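Long-range contacts in iminosuccinate reductase (Paracoccus denitrificans, PDB 6RQA), which catalyses the NADH-dependent reduction of iminosuccinate to L-aspartate, regenerating the amino donor for the first step of the beta-hydroxyaspartate cycle: residues M22-E27 with V335-E340; V46-A51 with V294-D299; K54-P59 with G76-S81; L151-A156 with S187-T192; P252-R257 with A305-F310. All coordinates share one frame; numbering follows the deposited sequence.

Contacts 1 and 3 lie at the two ends of the mixed sheet: each joins an outermost strand to its neighbour by antiparallel backbone hydrogen bonds, and each is only partly buried, with side chains that reach the second subunit. Contacts 4 and 5 are buried and belong to the parallel sheet of the NAD-binding half, where helices pack aliphatic side chains on strands; contact 5 adds a salt bridge, and contact 4 adjoins the cofactor. Contact 2, small, apolar and partly buried, packs a helix of the mixed-sheet half against one of the NAD-binding half. It meets contact 3 through a probable bond from Lys-54 N to Ser-49 O, and contact 5 where Phe-47 packs on Phe-310.

Contact 1: M22-E27 with V335-E340; sequences MLVVAE and VAQEVE
Val-24 lies between Gln-337 and Val-339 where strands 22-25 and 337-339, close to the two ends of the chain, pair antiparallel at the border of the mixed sheet. Four backbone bonds fix the register, among them Met-22 N to Val-339 O and Val-339 N to Met-22 O, both 2.6 Å. On the face shared by Met-22, Val-24, Gln-337 and Val-339, the valines meet obliquely through one methyl each, Val-24 CG2 to Val-339 CG2 at 3.8 Å. With chi1 at 176°, Val-24 directs CG1 the other way, to the amide NE2 of Gln-337. Val-24, Gln-337 and Val-339 of this face pack on the second subunit, where Gln-337 NE2 donates to the carbonyl O of Glu-340 of that subunit, and Val-24 touches its Val-339. On the reverse face Leu-23 and Glu-338 lie side by side, pointing the same way, with Leu-23 CD2 4.0 Å from Glu-338 CG; helix 316-333 packs on Leu-23 through Val-327 and Lys-331. Where the strands end, a water links the two segments: it donates to Val-335 O at 2.8 Å and accepts from Ala-26 N at 3.0 Å and from Gln-337 NE2 at 3.1 Å.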
# COMPACT_ATOMS: atom_id res chain seq x y z
N MET A 22 -17.34 6.01 8.44
CA MET A 22 -16.34 6.36 7.44
C MET A 22 -16.97 7.30 6.42
O MET A 22 -18.12 7.11 6.02
CB MET A 22 -15.80 5.10 6.76
CG MET A 22 -14.94 5.34 5.54
SD MET A 22 -14.82 3.84 4.56
CE MET A 22 -13.49 4.27 3.44
N LEU A 23 -16.22 8.31 6.01
CA LEU A 23 -16.70 9.26 5.02
C LEU A 23 -16.25 8.85 3.62
O LEU A 23 -15.21 8.23 3.44
CB LEU A 23 -16.20 10.67 5.33
CG LEU A 23 -16.67 11.24 6.67
CD1 LEU A 23 -16.07 12.62 6.89
CD2 LEU A 23 -18.19 11.29 6.74
N VAL A 24 -17.06 9.21 2.63
CA VAL A 24 -16.76 8.95 1.22
C VAL A 24 -17.08 10.20 0.42
O VAL A 24 -18.19 10.74 0.53
CB VAL A 24 -17.54 7.74 0.67
CG1 VAL A 24 -17.26 7.57 -0.81
CG2 VAL A 24 -17.19 6.47 1.43
N VAL A 25 -16.13 10.65 -0.38
CA VAL A 25 -16.30 11.80 -1.26
C VAL A 25 -16.19 11.31 -2.69
O VAL A 25 -15.10 10.92 -3.14
CB VAL A 25 -15.29 12.91 -0.98
CG1 VAL A 25 -15.58 14.13 -1.84
CG2 VAL A 25 -15.30 13.28 0.50
N ALA A 26 -17.30 11.32 -3.42
CA ALA A 26 -17.32 10.84 -4.79
C ALA A 26 -16.47 11.72 -5.69
O ALA A 26 -16.23 12.90 -5.41
CB ALA A 26 -18.76 10.77 -5.32
N GLU A 27 -16.02 11.14 -6.80
CA GLU A 27 -15.17 11.86 -7.75
C GLU A 27 -15.90 13.06 -8.34
O GLU A 27 -15.29 14.11 -8.58
CB GLU A 27 -14.70 10.92 -8.86
CG GLU A 27 -13.91 11.60 -9.97
CD GLU A 27 -12.50 11.96 -9.56
OE1 GLU A 27 -12.05 11.52 -8.48
OE2 GLU A 27 -11.82 12.68 -10.32
N VAL A 335 -21.78 17.10 1.12
CA VAL A 335 -21.67 16.12 0.05
C VAL A 335 -20.75 14.96 0.46
O VAL A 335 -20.27 14.22 -0.40
CB VAL A 335 -21.20 16.78 -1.25
CG1 VAL A 335 -22.21 17.82 -1.71
CG2 VAL A 335 -19.82 17.40 -1.07
N ALA A 336 -20.50 14.80 1.75
CA ALA A 336 -19.67 13.71 2.26
C ALA A 336 -20.58 12.59 2.74
O ALA A 336 -21.35 12.76 3.70
CB ALA A 336 -18.77 14.20 3.40
N GLN A 337 -20.49 11.44 2.08
CA GLN A 337 -21.34 10.30 2.41
C GLN A 337 -20.83 9.62 3.68
O GLN A 337 -19.67 9.23 3.76
CB GLN A 337 -21.38 9.30 1.26
CG GLN A 337 -21.75 9.92 -0.08
CD GLN A 337 -21.74 8.90 -1.21
OE1 GLN A 337 -22.55 7.97 -1.23
NE2 GLN A 337 -20.82 9.06 -2.15
N GLU A 338 -21.71 9.47 4.66
CA GLU A 338 -21.38 8.77 5.90
C GLU A 338 -21.70 7.29 5.72
O GLU A 338 -22.85 6.92 5.49
CB GLU A 338 -22.17 9.35 7.08
CG GLU A 338 -22.13 10.87 7.16
CD GLU A 338 -22.97 11.41 8.30
OE1 GLU A 338 -23.06 10.73 9.34
OE2 GLU A 338 -23.54 12.51 8.15
N VAL A 339 -20.67 6.45 5.83
CA VAL A 339 -20.79 5.02 5.61
C VAL A 339 -20.27 4.29 6.84
O VAL A 339 -19.20 4.62 7.37
CB VAL A 339 -20.02 4.57 4.35
CG1 VAL A 339 -20.22 3.08 4.11
CG2 VAL A 339 -20.46 5.38 3.14
N GLU A 340 -21.04 3.30 7.31
CA GLU A 340 -20.63 2.52 8.46
C GLU A 340 -19.69 1.40 8.03
O GLU A 340 -19.97 0.68 7.07
CB GLU A 340 -21.86 1.93 9.17
CG GLU A 340 -21.53 1.17 10.44
CD GLU A 340 -22.77 0.61 11.12
OE1 GLU A 340 -23.87 0.72 10.54
OE2 GLU A 340 -22.64 0.07 12.24
O HOH W 1 -19.95 12.02 -2.13

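Contact 2: V46-A51 with V294-D299; sequences VFASMA and VVAGDD
Val-295 holds CG1 opposite its backbone N (chi1 -177°), and this rotation spreads its two methyls over successive residues of helix 36-51: CG1 stands 4.2 Å from Ala-48 CB, and CG2 4.3 Å from Phe-47 CB. Phe-47 offers only that CB to the contact. Its CA-CB bond heads for segment 294-299, but a chi1 of -88° swings the ring off to one side, where it packs against Ala-135 of helix 125-143 and Gln-318 of helix 316-333; the side chain is about 9 Å from the bound NAD. One turn further on, Ala-51 CB meets Ala-296 CB at 4.1 Å, and Ala-48 CB sits 4.5 Å from the same methyl, which thus rests between residues one helical turn apart. Small side chains let the backbones come close, with the CA atoms of Ala-48 and Ala-296 4.9 Å apart. Helix 36-51 belongs to the half of the subunit built on the mixed sheet, and helix 291-295 to the Rossmann-like NAD-binding half, so the contact bridges the two. The second helix stops here in a Schellman motif: Gly-297 takes a positive phi of 82°, and its N makes a weak bond back to Val-294 O. Val-295 also packs on Val-138 and Tyr-142 of helix 125-143, the helix that receives the Phe-47 ring.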
# COMPACT_ATOMS: atom_id res chain seq x y z
N VAL A 46 2.55 21.52 2.67
CA VAL A 46 3.12 20.18 2.76
C VAL A 46 4.60 20.20 2.41
O VAL A 46 5.40 19.46 2.99
CB VAL A 46 2.33 19.20 1.87
CG1 VAL A 46 3.25 18.44 0.92
CG2 VAL A 46 1.56 18.23 2.74
N PHE A 47 5.00 21.06 1.47
CA PHE A 47 6.42 21.21 1.16
C PHE A 47 7.19 21.74 2.37
O PHE A 47 8.31 21.30 2.64
CB PHE A 47 6.61 22.14 -0.04
CG PHE A 47 6.56 21.43 -1.36
CD1 PHE A 47 7.66 20.70 -1.81
CD2 PHE A 47 5.44 21.49 -2.17
CE1 PHE A 47 7.63 20.05 -3.03
CE2 PHE A 47 5.40 20.84 -3.39
CZ PHE A 47 6.50 20.12 -3.82
N ALA A 48 6.59 22.67 3.11
CA ALA A 48 7.25 23.20 4.30
C ALA A 48 7.33 22.15 5.40
O ALA A 48 8.35 22.05 6.10
CB ALA A 48 6.51 24.44 4.80
N SER A 49 6.28 21.34 5.57
CA SER A 49 6.30 20.31 6.60
C SER A 49 7.36 19.25 6.30
O SER A 49 8.00 18.74 7.23
CB SER A 49 4.92 19.66 6.72
OG SER A 49 3.94 20.62 7.08
N MET A 50 7.56 18.92 5.02
CA MET A 50 8.60 17.96 4.66
C MET A 50 9.98 18.53 4.93
O MET A 50 10.88 17.80 5.37
CB MET A 50 8.46 17.56 3.20
CG MET A 50 7.19 16.79 2.87
SD MET A 50 7.02 16.49 1.10
CE MET A 50 8.49 15.52 0.78
N ALA A 51 10.18 19.82 4.66
CA ALA A 51 11.48 20.44 4.92
C ALA A 51 11.76 20.52 6.41
O ALA A 51 12.90 20.31 6.84
CB ALA A 51 11.53 21.83 4.29
N VAL A 294 13.10 25.94 0.45
CA VAL A 294 12.89 27.31 0.02
C VAL A 294 11.59 27.86 0.61
O VAL A 294 11.52 29.03 1.01
CB VAL A 294 12.88 27.40 -1.52
CG1 VAL A 294 12.75 28.84 -1.98
CG2 VAL A 294 14.13 26.76 -2.09
N VAL A 295 10.56 27.02 0.69
CA VAL A 295 9.28 27.46 1.25
C VAL A 295 9.42 27.72 2.74
O VAL A 295 8.87 28.70 3.27
CB VAL A 295 8.19 26.42 0.95
CG1 VAL A 295 6.84 26.90 1.47
CG2 VAL A 295 8.12 26.13 -0.54
N ALA A 296 10.15 26.87 3.45
CA ALA A 296 10.33 27.00 4.89
C ALA A 296 11.34 28.08 5.27
O ALA A 296 11.59 28.27 6.47
CB ALA A 296 10.76 25.67 5.50
N GLY A 297 11.92 28.78 4.30
CA GLY A 297 12.86 29.84 4.58
C GLY A 297 14.28 29.39 4.86
O GLY A 297 15.14 30.25 5.10
N ASP A 298 14.56 28.09 4.82
CA ASP A 298 15.91 27.59 5.08
C ASP A 298 16.82 27.68 3.86
O ASP A 298 18.04 27.67 4.01
CB ASP A 298 15.86 26.15 5.58
CG ASP A 298 15.12 26.01 6.90
OD1 ASP A 298 13.89 26.19 6.92
OD2 ASP A 298 15.78 25.72 7.92
N ASP A 299 16.25 27.77 2.66
CA ASP A 299 17.01 27.85 1.43
C ASP A 299 16.68 29.15 0.71
O ASP A 299 15.49 29.47 0.53
CB ASP A 299 16.71 26.65 0.51
CG ASP A 299 17.69 26.52 -0.64
OD1 ASP A 299 17.89 27.49 -1.39
OD2 ASP A 299 18.27 25.42 -0.80

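Contact 3: K54-P59 with G76-S81; sequences KAYNFP and GGFDAS
The open end of the antiparallel hairpin of strands 55-64 and 71-79 pairs Ala-55, Tyr-56 and Asn-57 with Asp-79, Phe-78 and Gly-77. Tyr-56 and Phe-78 form a hydrogen-bonded pair: Tyr-56 N to Phe-78 O and Phe-78 N to Tyr-56 O, both 3.1 Å, with N-H...O angles of 158° and 165°. Next along the strand, Phe-58 N donates to Gly-76 O at 2.8 Å from well above the carbonyl plane. A water bound to Phe-58 O and Gly-76 O bridges the strands there. The Phe-58 ring then lies flat on the neighbouring strand: Gly-77 CA is 3.8 Å from its centroid and almost exactly on the ring normal, a CH-pi contact that the missing side chain of Gly-76 makes possible. Its rim atom CZ reaches Phe-78 CB at 4.2 Å. Tyr-56 also leans toward this strand; with chi1 at 78°, CG sits between the backbone N and carbonyl carbon, and CE1 comes to the edge of the Phe-78 ring, while OH is hydrogen-bonded to Glu-63 OE1 of the second subunit. On the other face Ala-55 CB touches Asp-79 CG at 3.8 Å, against helix 36-51, where Ser-49 touches both, and Asn-57 OD1 accepts from Leu-317 N. The arrangement is that of an antiparallel hairpin at the margin of the mixed sheet, with its outer strand at the subunit interface.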
# COMPACT_ATOMS: atom_id res chain seq x y z
N LYS A 54 8.43 17.49 9.69
CA LYS A 54 7.17 17.21 10.38
C LYS A 54 6.27 16.28 9.58
O LYS A 54 5.14 16.02 10.01
CB LYS A 54 6.43 18.52 10.68
CG LYS A 54 6.67 19.06 12.08
CD LYS A 54 8.13 19.43 12.30
CE LYS A 54 8.35 19.98 13.70
NZ LYS A 54 9.78 20.35 13.92
N ALA A 55 6.74 15.79 8.43
CA ALA A 55 5.96 14.92 7.57
C ALA A 55 6.92 14.18 6.66
O ALA A 55 8.01 14.67 6.36
CB ALA A 55 4.93 15.71 6.75
N TYR A 56 6.51 12.99 6.22
CA TYR A 56 7.36 12.19 5.35
C TYR A 56 6.50 11.21 4.57
O TYR A 56 5.38 10.89 4.96
CB TYR A 56 8.43 11.43 6.15
CG TYR A 56 7.93 10.19 6.86
CD1 TYR A 56 7.20 10.29 8.04
CD2 TYR A 56 8.21 8.93 6.36
CE1 TYR A 56 6.75 9.15 8.69
CE2 TYR A 56 7.77 7.79 7.00
CZ TYR A 56 7.03 7.91 8.17
OH TYR A 56 6.59 6.77 8.81
N ASN A 57 7.06 10.74 3.45
CA ASN A 57 6.39 9.79 2.58
C ASN A 57 6.89 8.38 2.85
O ASN A 57 8.09 8.17 3.06
CB ASN A 57 6.62 10.14 1.11
CG ASN A 57 6.14 11.52 0.76
OD1 ASN A 57 4.95 11.74 0.53
ND2 ASN A 57 7.06 12.47 0.70
N PHE A 58 5.97 7.42 2.85
CA PHE A 58 6.34 6.02 3.01
C PHE A 58 7.08 5.53 1.76
O PHE A 58 7.01 6.15 0.70
CB PHE A 58 5.10 5.17 3.24
CG PHE A 58 4.35 5.51 4.50
CD1 PHE A 58 4.96 6.23 5.52
CD2 PHE A 58 3.04 5.09 4.67
CE1 PHE A 58 4.27 6.54 6.67
CE2 PHE A 58 2.34 5.40 5.83
CZ PHE A 58 2.96 6.13 6.82
N PRO A 59 7.82 4.43 1.88
CA PRO A 59 8.41 3.81 0.69
C PRO A 59 7.33 3.44 -0.32
O PRO A 59 6.33 2.80 0.02
CB PRO A 59 9.13 2.57 1.24
CG PRO A 59 9.42 2.92 2.66
CD PRO A 59 8.26 3.76 3.12
N GLY A 76 2.00 5.99 0.44
CA GLY A 76 1.59 6.38 1.77
C GLY A 76 2.43 7.50 2.35
O GLY A 76 3.46 7.88 1.81
N GLY A 77 1.96 8.03 3.47
CA GLY A 77 2.67 9.12 4.13
C GLY A 77 1.96 9.50 5.41
O GLY A 77 0.84 9.06 5.69
N PHE A 78 2.64 10.34 6.19
CA PHE A 78 2.12 10.80 7.47
C PHE A 78 2.55 12.24 7.70
O PHE A 78 3.73 12.56 7.54
CB PHE A 78 2.59 9.91 8.62
CG PHE A 78 2.20 10.41 9.98
CD1 PHE A 78 0.88 10.73 10.26
CD2 PHE A 78 3.14 10.54 10.99
CE1 PHE A 78 0.51 11.19 11.52
CE2 PHE A 78 2.78 10.99 12.24
CZ PHE A 78 1.47 11.32 12.51
N ASP A 79 1.60 13.09 8.07
CA ASP A 79 1.85 14.49 8.38
C ASP A 79 1.56 14.68 9.86
O ASP A 79 0.41 14.87 10.26
CB ASP A 79 0.98 15.40 7.51
CG ASP A 79 1.38 16.87 7.60
OD1 ASP A 79 1.85 17.31 8.67
OD2 ASP A 79 1.21 17.59 6.59
N ALA A 80 2.61 14.64 10.68
CA ALA A 80 2.45 14.82 12.12
C ALA A 80 1.98 16.22 12.48
O ALA A 80 1.37 16.40 13.54
CB ALA A 80 3.76 14.50 12.84
N SER A 81 2.26 17.21 11.63
CA SER A 81 1.84 18.58 11.92
C SER A 81 0.33 18.74 11.77
O SER A 81 -0.33 19.34 12.62
CB SER A 81 2.59 19.56 11.02
OG SER A 81 2.20 20.89 11.28
O HOH W 2 4.96 7.15 -0.41
O HOH W 3 3.54 3.64 0.21

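Contact 4: L151-A156 with S187-T192; sequences LGMIGA and SRLADT
The flat peptide between Gly-155 and Ala-156 meets the forked end of Leu-189: CD1 lies about 3.1 Å off the peptide plane, over the face by the oxygen, while CD2 is only about 1.1 Å from the plane, beside the oxygen. CD2 stands 3.7 Å and CD1 3.8 Å from Gly-155 O. With CG anti to the carbonyl carbon (chi1 -61°), the fork reaches both that carbonyl and Met-153 CB, 3.8 Å from CD1; Leu-189 CG lies 3.8 Å from Ala-156 CB. Of Arg-188 it is the aliphatic CD that touches segment 151-156, 3.7 Å from Ala-156 O. The extended chain carries the flat guanidinium away from that carbonyl. The segment is the first strand and glycine-rich turn of a Rossmann fold, met by the helix that follows the second strand; Gly-155, with phi 122°, makes the turn, and Ala-156 touches the NAD. Asn-180, an NAD-binding residue, accepts through OD1 from Ala-156 N. The chemistry is divided accordingly: apolar leucine packing backs the turn from the helix side, while Arg-188 bonds His-158 O, at the start of helix 158-170, and weakly Gly-157 O just before it, a second-shell arrangement that probably steadies the cofactor-binding backbone.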
# COMPACT_ATOMS: atom_id res chain seq x y z
N LEU A 151 5.17 32.51 -20.21
CA LEU A 151 5.10 31.14 -19.72
C LEU A 151 5.23 30.17 -20.88
O LEU A 151 4.53 30.30 -21.89
CB LEU A 151 3.77 30.90 -18.98
CG LEU A 151 3.48 29.47 -18.55
CD1 LEU A 151 4.46 29.02 -17.48
CD2 LEU A 151 2.05 29.35 -18.05
N GLY A 152 6.14 29.21 -20.74
CA GLY A 152 6.35 28.22 -21.78
C GLY A 152 5.83 26.85 -21.41
O GLY A 152 6.24 26.27 -20.40
N MET A 153 4.92 26.31 -22.23
CA MET A 153 4.30 25.02 -21.98
C MET A 153 4.89 23.99 -22.93
O MET A 153 4.74 24.12 -24.15
CB MET A 153 2.78 25.09 -22.15
CG MET A 153 2.08 26.00 -21.16
SD MET A 153 2.21 25.42 -19.46
CE MET A 153 1.44 23.81 -19.59
N ILE A 154 5.55 22.98 -22.38
CA ILE A 154 6.05 21.85 -23.15
C ILE A 154 5.11 20.68 -22.88
O ILE A 154 5.25 19.98 -21.87
CB ILE A 154 7.50 21.51 -22.79
CG1 ILE A 154 8.41 22.71 -23.09
CG2 ILE A 154 7.96 20.28 -23.58
CD1 ILE A 154 9.88 22.43 -22.86
N GLY A 155 4.15 20.49 -23.77
CA GLY A 155 3.19 19.39 -23.59
C GLY A 155 1.79 19.95 -23.56
O GLY A 155 1.50 20.96 -22.91
N ALA A 156 0.89 19.27 -24.27
CA ALA A 156 -0.51 19.68 -24.37
C ALA A 156 -1.44 18.54 -24.00
O ALA A 156 -2.55 18.43 -24.53
CB ALA A 156 -0.83 20.19 -25.77
N SER A 187 -4.37 22.82 -29.42
CA SER A 187 -5.64 23.52 -29.22
C SER A 187 -6.05 23.52 -27.75
O SER A 187 -6.76 24.42 -27.30
CB SER A 187 -6.73 22.88 -30.08
OG SER A 187 -6.83 21.49 -29.82
N ARG A 188 -5.61 22.51 -26.99
CA ARG A 188 -5.92 22.47 -25.56
C ARG A 188 -5.21 23.59 -24.81
O ARG A 188 -5.76 24.15 -23.86
CB ARG A 188 -5.55 21.11 -24.99
CG ARG A 188 -5.90 20.92 -23.52
CD ARG A 188 -5.81 19.46 -23.13
NE ARG A 188 -6.00 19.26 -21.69
CZ ARG A 188 -7.18 19.05 -21.12
NH1 ARG A 188 -7.26 18.88 -19.80
NH2 ARG A 188 -8.28 19.00 -21.86
N LEU A 189 -3.99 23.93 -25.23
CA LEU A 189 -3.28 25.04 -24.60
C LEU A 189 -3.90 26.38 -24.98
O LEU A 189 -4.04 27.27 -24.13
CB LEU A 189 -1.80 25.02 -24.99
CG LEU A 189 -1.00 23.78 -24.59
CD1 LEU A 189 0.46 23.93 -24.99
CD2 LEU A 189 -1.12 23.52 -23.10
N ALA A 190 -4.29 26.54 -26.25
CA ALA A 190 -4.88 27.80 -26.68
C ALA A 190 -6.24 28.04 -26.03
O ALA A 190 -6.55 29.16 -25.62
CB ALA A 190 -5.01 27.83 -28.21
N ASP A 191 -7.05 26.98 -25.91
CA ASP A 191 -8.37 27.12 -25.30
C ASP A 191 -8.26 27.59 -23.85
O ASP A 191 -8.95 28.54 -23.45
CB ASP A 191 -9.13 25.80 -25.39
CG ASP A 191 -9.64 25.51 -26.79
OD1 ASP A 191 -9.43 26.35 -27.69
OD2 ASP A 191 -10.24 24.44 -26.99
N THR A 192 -7.41 26.94 -23.06
CA THR A 192 -7.25 27.34 -21.67
C THR A 192 -6.57 28.70 -21.54
O THR A 192 -6.87 29.45 -20.61
CB THR A 192 -6.47 26.28 -20.90
OG1 THR A 192 -5.19 26.07 -21.52
CG2 THR A 192 -7.24 24.97 -20.89

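Contact 5: P252-R257 with A305-F310; sequences PALVAR and AEVTIF
Arg-257 and Glu-306 meet at about a right angle, both with CG placed between backbone N and carbonyl carbon (chi1 82° in the arginine). From there Glu-306 runs out extended, and its OE2 stands 3.6 Å from Arg-257 NE, near the guanidinium plane; the two planar groups are turned 68° from each other, so this is a single-point salt bridge. Arg-257 bends at chi3 (-145°), which brings NH2 to Val-307 CG2 at 3.4 Å; NH1 and NH2 donate further on to Asn-228 OD1 and Val-231 O. Deeper in, the contacts are aliphatic. Leu-254 extends CD1 to Val-307 CG1 at 4.2 Å, and Ile-309, with CG1 opposite its carbonyl carbon, lays CD1 3.9 Å from Val-255 CA and 4.3 Å from Val-255 CG2. Val-307 and Ile-309 alternate with Thr-308, so both face the short helix 252-256, whose axis crosses strand 307-310 steeply. The strand lies inside the parallel sheet of the Rossmann-like half, and Ile-237 of adjacent strand 235-239 also packs on Leu-254, Val-307 and Ile-309. Hydrogen bonds to Asn-228 OD1 and Val-231 O fix the guanidinium, and the longer ion pair with Glu-306 probably offsets part of its charge at the margin of this apolar layer.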
# COMPACT_ATOMS: atom_id res chain seq x y z
N PRO A 252 20.39 16.22 -20.25
CA PRO A 252 21.17 16.12 -19.00
C PRO A 252 22.21 17.22 -18.85
O PRO A 252 22.55 17.58 -17.71
CB PRO A 252 21.82 14.73 -19.11
CG PRO A 252 20.87 13.95 -19.96
CD PRO A 252 20.31 14.93 -20.96
N ALA A 253 22.73 17.76 -19.95
CA ALA A 253 23.65 18.89 -19.85
C ALA A 253 22.94 20.13 -19.32
O ALA A 253 23.52 20.90 -18.54
CB ALA A 253 24.28 19.18 -21.21
N LEU A 254 21.69 20.34 -19.73
CA LEU A 254 20.90 21.44 -19.18
C LEU A 254 20.61 21.23 -17.70
O LEU A 254 20.64 22.18 -16.91
CB LEU A 254 19.60 21.59 -19.97
CG LEU A 254 18.53 22.53 -19.40
CD1 LEU A 254 19.03 23.97 -19.39
CD2 LEU A 254 17.24 22.41 -20.20
N VAL A 255 20.33 19.98 -17.31
CA VAL A 255 20.11 19.67 -15.91
C VAL A 255 21.38 19.90 -15.09
O VAL A 255 21.31 20.26 -13.91
CB VAL A 255 19.60 18.22 -15.77
CG1 VAL A 255 19.30 17.89 -14.32
CG2 VAL A 255 18.36 18.02 -16.64
N ALA A 256 22.55 19.71 -15.71
CA ALA A 256 23.80 19.80 -14.96
C ALA A 256 24.15 21.23 -14.59
O ALA A 256 24.79 21.46 -13.56
CB ALA A 256 24.94 19.16 -15.76
N ARG A 257 23.75 22.21 -15.40
CA ARG A 257 24.12 23.60 -15.16
C ARG A 257 23.04 24.38 -14.42
O ARG A 257 23.15 25.61 -14.29
CB ARG A 257 24.46 24.29 -16.49
CG ARG A 257 23.26 24.79 -17.29
CD ARG A 257 23.74 25.65 -18.45
NE ARG A 257 22.82 26.76 -18.74
CZ ARG A 257 21.93 26.75 -19.72
NH1 ARG A 257 21.81 25.70 -20.52
NH2 ARG A 257 21.14 27.81 -19.91
N ALA A 305 21.42 32.34 -9.81
CA ALA A 305 21.50 31.32 -10.84
C ALA A 305 20.65 31.72 -12.05
O ALA A 305 19.62 32.39 -11.92
CB ALA A 305 21.03 29.97 -10.30
N GLU A 306 21.11 31.31 -13.23
CA GLU A 306 20.40 31.65 -14.46
C GLU A 306 19.31 30.65 -14.82
O GLU A 306 18.33 31.02 -15.46
CB GLU A 306 21.39 31.77 -15.62
CG GLU A 306 22.22 30.52 -15.87
CD GLU A 306 23.06 30.62 -17.12
OE1 GLU A 306 22.79 31.51 -17.95
OE2 GLU A 306 24.00 29.81 -17.27
N VAL A 307 19.46 29.38 -14.43
CA VAL A 307 18.48 28.35 -14.72
C VAL A 307 18.19 27.58 -13.45
O VAL A 307 19.12 27.04 -12.83
CB VAL A 307 18.95 27.40 -15.84
CG1 VAL A 307 17.92 26.30 -16.06
CG2 VAL A 307 19.19 28.17 -17.13
N THR A 308 16.93 27.52 -13.05
CA THR A 308 16.47 26.70 -11.94
C THR A 308 15.53 25.63 -12.46
O THR A 308 14.77 25.85 -13.41
CB THR A 308 15.77 27.54 -10.86
OG1 THR A 308 14.64 28.21 -11.44
CG2 THR A 308 16.72 28.56 -10.27
N ILE A 309 15.58 24.45 -11.84
CA ILE A 309 14.76 23.32 -12.23
C ILE A 309 14.10 22.74 -10.98
O ILE A 309 14.77 22.54 -9.96
CB ILE A 309 15.57 22.23 -12.96
CG1 ILE A 309 16.11 22.76 -14.28
CG2 ILE A 309 14.72 21.00 -13.20
CD1 ILE A 309 16.92 21.74 -15.06
N PHE A 310 12.80 22.49 -11.06
CA PHE A 310 12.07 21.76 -10.03
C PHE A 310 11.69 20.40 -10.59
O PHE A 310 10.90 20.31 -11.55
CB PHE A 310 10.83 22.51 -9.57
CG PHE A 310 9.89 21.68 -8.75
CD1 PHE A 310 10.29 21.20 -7.51
CD2 PHE A 310 8.63 21.37 -9.21
CE1 PHE A 310 9.43 20.42 -6.75
CE2 PHE A 310 7.76 20.60 -8.45
CZ PHE A 310 8.17 20.13 -7.22
O HOH W 4 22.53 27.92 -13.88